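Long-range contact in plastocyanin (Adiantum capillus-veneris, PDB 1KDJ), which carries electrons from the cytochrome b6-f complex to P700 of photosystem I by means of a single bound copper ion: residues F29-D42 and Y83-M95. Residues are numbered along the deposited sequence; the frame is centred on the assembly and turned at random.
Sequences FTLVGETGHNIVFD and YTFYCTPHKSANM. With CU (copper (II) ion), chain B.
His37 and Cys87 meet at the copper ion, His37 ND1 binding it at 1.9 Å and Cys87 SG at 2.3 Å. His90 ND1 is the third close ligand, and the two imidazoles come together at their rims, neither lying over the other's face, with planes at 58°. Met95 completes this type 1 blue-copper site from farther off, SD standing 2.9 Å from the metal; its fully extended side chain, CG anti to the backbone N, crosses His37 at about a right angle and lays CE over one face of that ring. Phe12 stacks on His90 from outside the two segments.

Next to the metal-binding His37, Asn38 fastens one ligand loop to the other. Its backbone N-H points almost straight (165°) at Cys87 SG, 3.4 Å away. Its OD1 takes two bonds in the carbonyl plane: Thr88 N at 2.7 Å and, on a lone pair, Thr88 OG1. With CG held between backbone N and carbonyl carbon (chi1 68°), the amide reaches Thr88, and ND2 is left to bond Asp64 O. Replacing the amide by the methyl of an alanine would probably leave Thr88 N and OG1 without this acceptor, undo the tie to Asp64 and let the Cys87 loop shift more freely.

Farther from copper, strand 40-41 pairs antiparallel with strand 81-86, Val40 and Tyr86 exchanging both backbone bonds. Val40 CB sits over one face of the Tyr86 ring, and Lys91 CE covers the opposite face. On the other side of the sheet, Phe85 CB rests on the Phe41 ring, and Phe29 turns its edge to the Phe85 face, forming an aromatic cluster in the sandwich core. The Asn38 N-H probably draws charge from the thiolate and so helps tune the copper potential, while the linked loops would favour a ligand set that changes little during electron transfer.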
ATOM      1  N   PHE A  29      -6.391  -2.298  -2.477  1.00 17.55           N
ATOM      2  CA  PHE A  29      -5.348  -2.414  -3.487  1.00 16.57           C
ATOM      3  C   PHE A  29      -5.703  -3.657  -4.298  1.00 16.73           C
ATOM      4  O   PHE A  29      -6.047  -4.687  -3.729  1.00 15.12           O
ATOM      5  CB  PHE A  29      -4.016  -2.584  -2.811  1.00 15.58           C
ATOM      6  CG  PHE A  29      -3.527  -1.398  -2.011  1.00 13.26           C
ATOM      7  CD1 PHE A  29      -2.780  -0.421  -2.619  1.00 13.47           C
ATOM      8  CD2 PHE A  29      -3.786  -1.330  -0.660  1.00 14.55           C
ATOM      9  CE1 PHE A  29      -2.263   0.641  -1.913  1.00 13.57           C
ATOM     10  CE2 PHE A  29      -3.273  -0.254   0.038  1.00 13.74           C
ATOM     11  CZ  PHE A  29      -2.517   0.724  -0.565  1.00 13.73           C
ATOM     12  N   THR A  30      -5.734  -3.583  -5.626  1.00 18.19           N
ATOM     13  CA  THR A  30      -6.123  -4.698  -6.472  1.00 19.54           C
ATOM     14  C   THR A  30      -5.058  -4.865  -7.529  1.00 17.61           C
ATOM     15  O   THR A  30      -4.617  -3.911  -8.175  1.00 16.66           O
ATOM     16  CB  THR A  30      -7.434  -4.456  -7.187  1.00 22.06           C
ATOM     17  OG1 THR A  30      -8.398  -4.180  -6.171  1.00 28.70           O
ATOM     18  CG2 THR A  30      -7.881  -5.657  -8.011  1.00 24.69           C
ATOM     19  N   LEU A  31      -4.593  -6.101  -7.642  1.00 18.31           N
ATOM     20  CA  LEU A  31      -3.553  -6.457  -8.587  1.00 17.82           C
ATOM     21  C   LEU A  31      -4.080  -6.389 -10.028  1.00 18.22           C
ATOM     22  O   LEU A  31      -5.162  -6.912 -10.307  1.00 20.16           O
ATOM     23  CB  LEU A  31      -3.056  -7.888  -8.324  1.00 17.38           C
ATOM     24  CG  LEU A  31      -1.984  -8.366  -9.271  1.00 16.23           C
ATOM     25  CD1 LEU A  31      -0.671  -7.705  -8.966  1.00 16.44           C
ATOM     26  CD2 LEU A  31      -1.899  -9.863  -9.153  1.00 19.19           C
ATOM     27  N   VAL A  32      -3.345  -5.750 -10.925  1.00 18.35           N
ATOM     28  CA  VAL A  32      -3.669  -5.808 -12.344  1.00 19.49           C
ATOM     29  C   VAL A  32      -2.437  -6.447 -13.020  1.00 19.28           C
ATOM     30  O   VAL A  32      -1.297  -6.056 -12.755  1.00 17.02           O
ATOM     31  CB  VAL A  32      -3.943  -4.376 -12.895  1.00 19.12           C
ATOM     32  CG1 VAL A  32      -4.295  -4.473 -14.382  1.00 18.99           C
ATOM     33  CG2 VAL A  32      -5.122  -3.727 -12.178  1.00 17.37           C
ATOM     34  N   GLY A  33      -2.627  -7.404 -13.930  1.00 21.05           N
ATOM     35  CA  GLY A  33      -1.507  -7.996 -14.631  1.00 22.79           C
ATOM     36  C   GLY A  33      -1.044  -9.279 -13.953  1.00 23.90           C
ATOM     37  O   GLY A  33      -1.716  -9.821 -13.075  1.00 24.74           O
ATOM     38  N   GLU A  34       0.096  -9.781 -14.410  1.00 25.56           N
ATOM     39  CA  GLU A  34       0.623 -11.009 -13.876  1.00 27.72           C
ATOM     40  C   GLU A  34       1.823 -10.882 -12.957  1.00 26.37           C
ATOM     41  O   GLU A  34       2.144 -11.852 -12.268  1.00 29.62           O
ATOM     42  CB  GLU A  34       0.955 -11.923 -15.031  1.00 31.74           C
ATOM     43  CG  GLU A  34      -0.090 -13.031 -15.097  1.00 39.01           C
ATOM     44  CD  GLU A  34      -1.489 -12.553 -15.453  1.00 43.63           C
ATOM     45  OE1 GLU A  34      -1.640 -12.032 -16.566  1.00 48.69           O
ATOM     46  OE2 GLU A  34      -2.407 -12.694 -14.633  1.00 45.16           O
ATOM     47  N   THR A  35       2.541  -9.761 -12.924  1.00 23.15           N
ATOM     48  CA  THR A  35       3.625  -9.585 -11.977  1.00 20.71           C
ATOM     49  C   THR A  35       3.025  -9.464 -10.545  1.00 21.41           C
ATOM     50  O   THR A  35       2.138  -8.627 -10.333  1.00 20.41           O
ATOM     51  CB  THR A  35       4.370  -8.325 -12.371  1.00 19.17           C
ATOM     52  OG1 THR A  35       4.747  -8.458 -13.745  1.00 22.40           O
ATOM     53  CG2 THR A  35       5.572  -8.094 -11.516  1.00 17.26           C
ATOM     54  N   GLY A  36       3.424 -10.302  -9.576  1.00 18.34           N
ATOM     55  CA  GLY A  36       2.965 -10.217  -8.202  1.00 15.81           C
ATOM     56  C   GLY A  36       3.607  -9.005  -7.575  1.00 11.70           C
ATOM     57  O   GLY A  36       4.681  -8.486  -7.931  1.00 12.11           O
ATOM     58  N   HIS A  37       2.926  -8.446  -6.580  1.00 13.01           N
ATOM     59  CA  HIS A  37       3.381  -7.222  -5.915  1.00 12.42           C
ATOM     60  C   HIS A  37       2.851  -7.268  -4.498  1.00 10.03           C
ATOM     61  O   HIS A  37       1.955  -8.057  -4.221  1.00 10.63           O
ATOM     62  CB  HIS A  37       2.791  -5.940  -6.540  1.00 12.20           C
ATOM     63  CG  HIS A  37       3.210  -5.663  -7.979  1.00 13.05           C
ATOM     64  ND1 HIS A  37       4.400  -5.128  -8.187  1.00 15.17           N
ATOM     65  CD2 HIS A  37       2.472  -5.821  -9.126  1.00 12.90           C
ATOM     66  CE1 HIS A  37       4.435  -4.924  -9.500  1.00 13.14           C
ATOM     67  NE2 HIS A  37       3.298  -5.333 -10.026  1.00 12.64           N
ATOM     68  N   ASN A  38       3.329  -6.421  -3.609  1.00 13.36           N
ATOM     69  CA  ASN A  38       2.618  -6.321  -2.325  1.00 14.01           C
ATOM     70  C   ASN A  38       2.647  -4.866  -1.842  1.00 13.09           C
ATOM     71  O   ASN A  38       3.120  -3.978  -2.567  1.00 13.13           O
ATOM     72  CB  ASN A  38       3.264  -7.255  -1.248  1.00 13.13           C
ATOM     73  CG  ASN A  38       4.633  -6.885  -0.771  1.00  9.65           C
ATOM     74  OD1 ASN A  38       5.330  -5.935  -1.109  1.00 13.10           O
ATOM     75  ND2 ASN A  38       5.146  -7.764   0.051  1.00 17.99           N
ATOM     76  N   ILE A  39       2.174  -4.604  -0.617  1.00 13.47           N
ATOM     77  CA  ILE A  39       2.093  -3.238  -0.102  1.00 13.64           C
ATOM     78  C   ILE A  39       2.535  -3.295   1.353  1.00 11.45           C
ATOM     79  O   ILE A  39       1.889  -4.000   2.127  1.00 12.04           O
ATOM     80  CB  ILE A  39       0.635  -2.657  -0.094  1.00 17.37           C
ATOM     81  CG1 ILE A  39       0.024  -2.657  -1.521  1.00 20.42           C
ATOM     82  CG2 ILE A  39       0.677  -1.219   0.505  1.00 15.18           C
ATOM     83  CD1 ILE A  39      -0.635  -3.980  -2.005  1.00 22.58           C
ATOM     84  N   VAL A  40       3.551  -2.532   1.656  1.00 12.24           N
ATOM     85  CA  VAL A  40       4.087  -2.403   2.998  1.00 15.47           C
ATOM     86  C   VAL A  40       4.241  -0.921   3.271  1.00 14.27           C
ATOM     87  O   VAL A  40       4.843  -0.192   2.480  1.00 14.93           O
ATOM     88  CB  VAL A  40       5.484  -3.123   3.111  1.00 14.40           C
ATOM     89  CG1 VAL A  40       6.084  -2.956   4.502  1.00 15.68           C
ATOM     90  CG2 VAL A  40       5.300  -4.598   2.854  1.00 14.40           C
ATOM     91  N   PHE A  41       3.759  -0.479   4.447  1.00 16.57           N
ATOM     92  CA  PHE A  41       3.887   0.910   4.856  1.00 14.86           C
ATOM     93  C   PHE A  41       5.199   1.190   5.523  1.00 16.60           C
ATOM     94  O   PHE A  41       5.665   0.364   6.295  1.00 18.17           O
ATOM     95  CB  PHE A  41       2.745   1.303   5.824  1.00 15.56           C
ATOM     96  CG  PHE A  41       1.463   1.680   5.080  1.00 14.55           C
ATOM     97  CD1 PHE A  41       1.305   2.980   4.636  1.00 16.74           C
ATOM     98  CD2 PHE A  41       0.515   0.734   4.803  1.00 12.98           C
ATOM     99  CE1 PHE A  41       0.183   3.316   3.906  1.00 15.02           C
ATOM    100  CE2 PHE A  41      -0.600   1.081   4.072  1.00 15.78           C
ATOM    101  CZ  PHE A  41      -0.766   2.366   3.623  1.00 15.00           C
ATOM    102  N   ASP A  42       5.827   2.308   5.218  1.00 18.11           N
ATOM    103  CA  ASP A  42       6.984   2.810   5.930  1.00 22.81           C
ATOM    104  C   ASP A  42       6.537   3.327   7.297  1.00 24.27           C
ATOM    105  O   ASP A  42       5.490   3.974   7.397  1.00 23.20           O
ATOM    106  CB  ASP A  42       7.589   3.978   5.247  1.00 27.53           C
ATOM    107  CG  ASP A  42       9.001   3.789   4.761  1.00 33.81           C
ATOM    108  OD1 ASP A  42       9.806   3.104   5.400  1.00 39.23           O
ATOM    109  OD2 ASP A  42       9.297   4.354   3.715  1.00 38.41           O
ATOM    110  N   TYR A  83       1.499   9.076   4.661  1.00 19.69           N
ATOM    111  CA  TYR A  83       2.310   7.896   4.934  1.00 17.53           C
ATOM    112  C   TYR A  83       2.766   7.365   3.588  1.00 18.51           C
ATOM    113  O   TYR A  83       1.967   7.465   2.653  1.00 17.48           O
ATOM    114  CB  TYR A  83       1.456   6.859   5.628  1.00 15.47           C
ATOM    115  CG  TYR A  83       0.814   7.388   6.902  1.00 17.21           C
ATOM    116  CD1 TYR A  83       1.586   7.559   8.039  1.00 17.03           C
ATOM    117  CD2 TYR A  83      -0.534   7.711   6.886  1.00 17.58           C
ATOM    118  CE1 TYR A  83       0.997   8.058   9.179  1.00 17.26           C
ATOM    119  CE2 TYR A  83      -1.129   8.209   8.024  1.00 16.44           C
ATOM    120  CZ  TYR A  83      -0.353   8.370   9.152  1.00 18.52           C
ATOM    121  OH  TYR A  83      -0.956   8.847  10.300  1.00 18.60           O
ATOM    122  N   THR A  84       3.999   6.870   3.456  1.00 18.34           N
ATOM    123  CA  THR A  84       4.494   6.235   2.232  1.00 17.61           C
ATOM    124  C   THR A  84       4.288   4.728   2.309  1.00 17.33           C
ATOM    125  O   THR A  84       4.349   4.122   3.390  1.00 15.13           O
ATOM    126  CB  THR A  84       5.967   6.559   2.071  1.00 19.20           C
ATOM    127  OG1 THR A  84       6.021   7.949   1.823  1.00 20.71           O
ATOM    128  CG2 THR A  84       6.645   5.839   0.896  1.00 23.73           C
ATOM    129  N   PHE A  85       3.943   4.096   1.183  1.00 16.10           N
ATOM    130  CA  PHE A  85       3.888   2.652   1.098  1.00 15.70           C
ATOM    131  C   PHE A  85       4.707   2.256  -0.130  1.00 16.99           C
ATOM    132  O   PHE A  85       4.949   3.064  -1.050  1.00 14.37           O
ATOM    133  CB  PHE A  85       2.442   2.124   0.975  1.00 16.97           C
ATOM    134  CG  PHE A  85       1.570   2.688  -0.134  1.00 18.84           C
ATOM    135  CD1 PHE A  85       1.580   2.086  -1.376  1.00 17.41           C
ATOM    136  CD2 PHE A  85       0.786   3.809   0.089  1.00 18.26           C
ATOM    137  CE1 PHE A  85       0.814   2.611  -2.398  1.00 18.84           C
ATOM    138  CE2 PHE A  85       0.026   4.323  -0.940  1.00 20.21           C
ATOM    139  CZ  PHE A  85       0.039   3.727  -2.194  1.00 19.31           C
ATOM    140  N   TYR A  86       5.184   1.013  -0.111  1.00 17.39           N
ATOM    141  CA  TYR A  86       6.046   0.525  -1.178  1.00 17.12           C
ATOM    142  C   TYR A  86       5.795  -0.945  -1.425  1.00 15.85           C
ATOM    143  O   TYR A  86       5.081  -1.598  -0.653  1.00 14.74           O
ATOM    144  CB  TYR A  86       7.522   0.779  -0.815  1.00 19.85           C
ATOM    145  CG  TYR A  86       8.004   0.049   0.424  1.00 23.55           C
ATOM    146  CD1 TYR A  86       8.520  -1.232   0.300  1.00 24.43           C
ATOM    147  CD2 TYR A  86       7.932   0.671   1.666  1.00 25.77           C
ATOM    148  CE1 TYR A  86       8.967  -1.906   1.416  1.00 26.02           C
ATOM    149  CE2 TYR A  86       8.387  -0.011   2.785  1.00 25.83           C
ATOM    150  CZ  TYR A  86       8.896  -1.283   2.646  1.00 26.10           C
ATOM    151  OH  TYR A  86       9.327  -1.971   3.748  1.00 26.83           O
ATOM    152  N   CYS A  87       6.308  -1.438  -2.558  1.00 13.81           N
ATOM    153  CA  CYS A  87       6.169  -2.845  -2.875  1.00 14.58           C
ATOM    154  C   CYS A  87       7.497  -3.482  -2.491  1.00 12.65           C
ATOM    155  O   CYS A  87       8.489  -2.965  -2.991  1.00 12.50           O
ATOM    156  CB  CYS A  87       5.937  -3.022  -4.381  1.00 14.36           C
ATOM    157  SG  CYS A  87       6.037  -4.759  -4.854  1.00 13.15           S
ATOM    158  N   THR A  88       7.600  -4.562  -1.727  1.00 13.06           N
ATOM    159  CA  THR A  88       8.891  -5.165  -1.404  1.00 15.24           C
ATOM    160  C   THR A  88       9.742  -5.659  -2.591  1.00 12.21           C
ATOM    161  O   THR A  88      10.832  -5.123  -2.729  1.00 13.19           O
ATOM    162  CB  THR A  88       8.596  -6.297  -0.406  1.00 18.87           C
ATOM    163  OG1 THR A  88       7.889  -5.697   0.699  1.00 23.33           O
ATOM    164  CG2 THR A  88       9.873  -7.042   0.009  1.00 21.08           C
ATOM    165  N   PRO A  89       9.332  -6.520  -3.530  1.00 13.90           N
ATOM    166  CA  PRO A  89      10.165  -6.915  -4.664  1.00 14.71           C
ATOM    167  C   PRO A  89      10.704  -5.738  -5.453  1.00 15.83           C
ATOM    168  O   PRO A  89      11.877  -5.722  -5.811  1.00 16.36           O
ATOM    169  CB  PRO A  89       9.308  -7.765  -5.528  1.00 12.92           C
ATOM    170  CG  PRO A  89       8.131  -8.196  -4.754  1.00 13.10           C
ATOM    171  CD  PRO A  89       8.016  -7.142  -3.645  1.00 13.20           C
ATOM    172  N   HIS A  90       9.874  -4.664  -5.636  1.00 18.67           N
ATOM    173  CA  HIS A  90      10.238  -3.616  -6.596  1.00 18.02           C
ATOM    174  C   HIS A  90      10.534  -2.266  -5.969  1.00 19.26           C
ATOM    175  O   HIS A  90      10.557  -1.224  -6.637  1.00 18.25           O
ATOM    176  CB  HIS A  90       9.102  -3.512  -7.653  1.00 15.82           C
ATOM    177  CG  HIS A  90       8.760  -4.834  -8.366  1.00 12.93           C
ATOM    178  ND1 HIS A  90       7.602  -5.428  -8.150  1.00 13.82           N
ATOM    179  CD2 HIS A  90       9.524  -5.542  -9.255  1.00 10.75           C
ATOM    180  CE1 HIS A  90       7.585  -6.528  -8.874  1.00 10.91           C
ATOM    181  NE2 HIS A  90       8.739  -6.563  -9.524  1.00 11.38           N
ATOM    182  N   LYS A  91      10.906  -2.325  -4.681  1.00 20.62           N
ATOM    183  CA  LYS A  91      11.253  -1.137  -3.889  1.00 23.56           C
ATOM    184  C   LYS A  91      12.386  -0.360  -4.515  1.00 24.57           C
ATOM    185  O   LYS A  91      12.299   0.849  -4.684  1.00 23.82           O
ATOM    186  CB  LYS A  91      11.681  -1.521  -2.454  1.00 25.39           C
ATOM    187  CG  LYS A  91      11.726  -0.323  -1.496  1.00 27.17           C
ATOM    188  CD  LYS A  91      12.120  -0.771  -0.087  1.00 31.11           C
ATOM    189  CE  LYS A  91      12.000   0.361   0.961  1.00 32.16           C
ATOM    190  NZ  LYS A  91      13.301   0.862   1.384  1.00 35.02           N
ATOM    191  N   SER A  92      13.466  -1.014  -4.916  1.00 25.00           N
ATOM    192  CA  SER A  92      14.573  -0.327  -5.553  1.00 27.50           C
ATOM    193  C   SER A  92      14.192   0.226  -6.925  1.00 28.68           C
ATOM    194  O   SER A  92      14.893   1.075  -7.471  1.00 30.04           O
ATOM    195  CB  SER A  92      15.712  -1.299  -5.679  1.00 29.77           C
ATOM    196  OG  SER A  92      15.179  -2.527  -6.200  1.00 34.49           O
ATOM    197  N   ALA A  93      13.081  -0.233  -7.512  1.00 28.08           N
ATOM    198  CA  ALA A  93      12.601   0.338  -8.755  1.00 28.61           C
ATOM    199  C   ALA A  93      11.585   1.465  -8.504  1.00 28.48           C
ATOM    200  O   ALA A  93      10.791   1.804  -9.378  1.00 28.61           O
ATOM    201  CB  ALA A  93      11.958  -0.761  -9.583  1.00 28.96           C
ATOM    202  N   ASN A  94      11.578   2.032  -7.296  1.00 27.34           N
ATOM    203  CA  ASN A  94      10.744   3.144  -6.858  1.00 25.85           C
ATOM    204  C   ASN A  94       9.265   2.910  -7.031  1.00 22.94           C
ATOM    205  O   ASN A  94       8.474   3.818  -7.292  1.00 24.58           O
ATOM    206  CB  ASN A  94      11.191   4.427  -7.581  1.00 30.71           C
ATOM    207  CG  ASN A  94      10.753   5.774  -6.969  1.00 36.56           C
ATOM    208  OD1 ASN A  94      11.566   6.525  -6.434  1.00 40.60           O
ATOM    209  ND2 ASN A  94       9.526   6.283  -7.010  1.00 40.51           N
ATOM    210  N   MET A  95       8.815   1.678  -6.840  1.00 19.24           N
ATOM    211  CA  MET A  95       7.392   1.406  -6.801  1.00 17.44           C
ATOM    212  C   MET A  95       6.891   1.688  -5.358  1.00 17.49           C
ATOM    213  O   MET A  95       6.861   0.868  -4.424  1.00 14.85           O
ATOM    214  CB  MET A  95       7.124  -0.029  -7.192  1.00 16.10           C
ATOM    215  CG  MET A  95       5.682  -0.413  -7.204  1.00 13.07           C
ATOM    216  SD  MET A  95       5.304  -2.020  -7.916  1.00 15.10           S
ATOM    217  CE  MET A  95       3.560  -2.073  -7.728  1.00 13.38           C
TER
HETATM  218 CU    CU B 103       5.952  -4.753  -7.108  1.00 16.39          CU
HETATM  219  O   HOH W   1       8.330  -0.690   6.314  1.00 46.86           O
HETATM  220  O   HOH W   2       4.904   6.503   6.092  1.00 22.06           O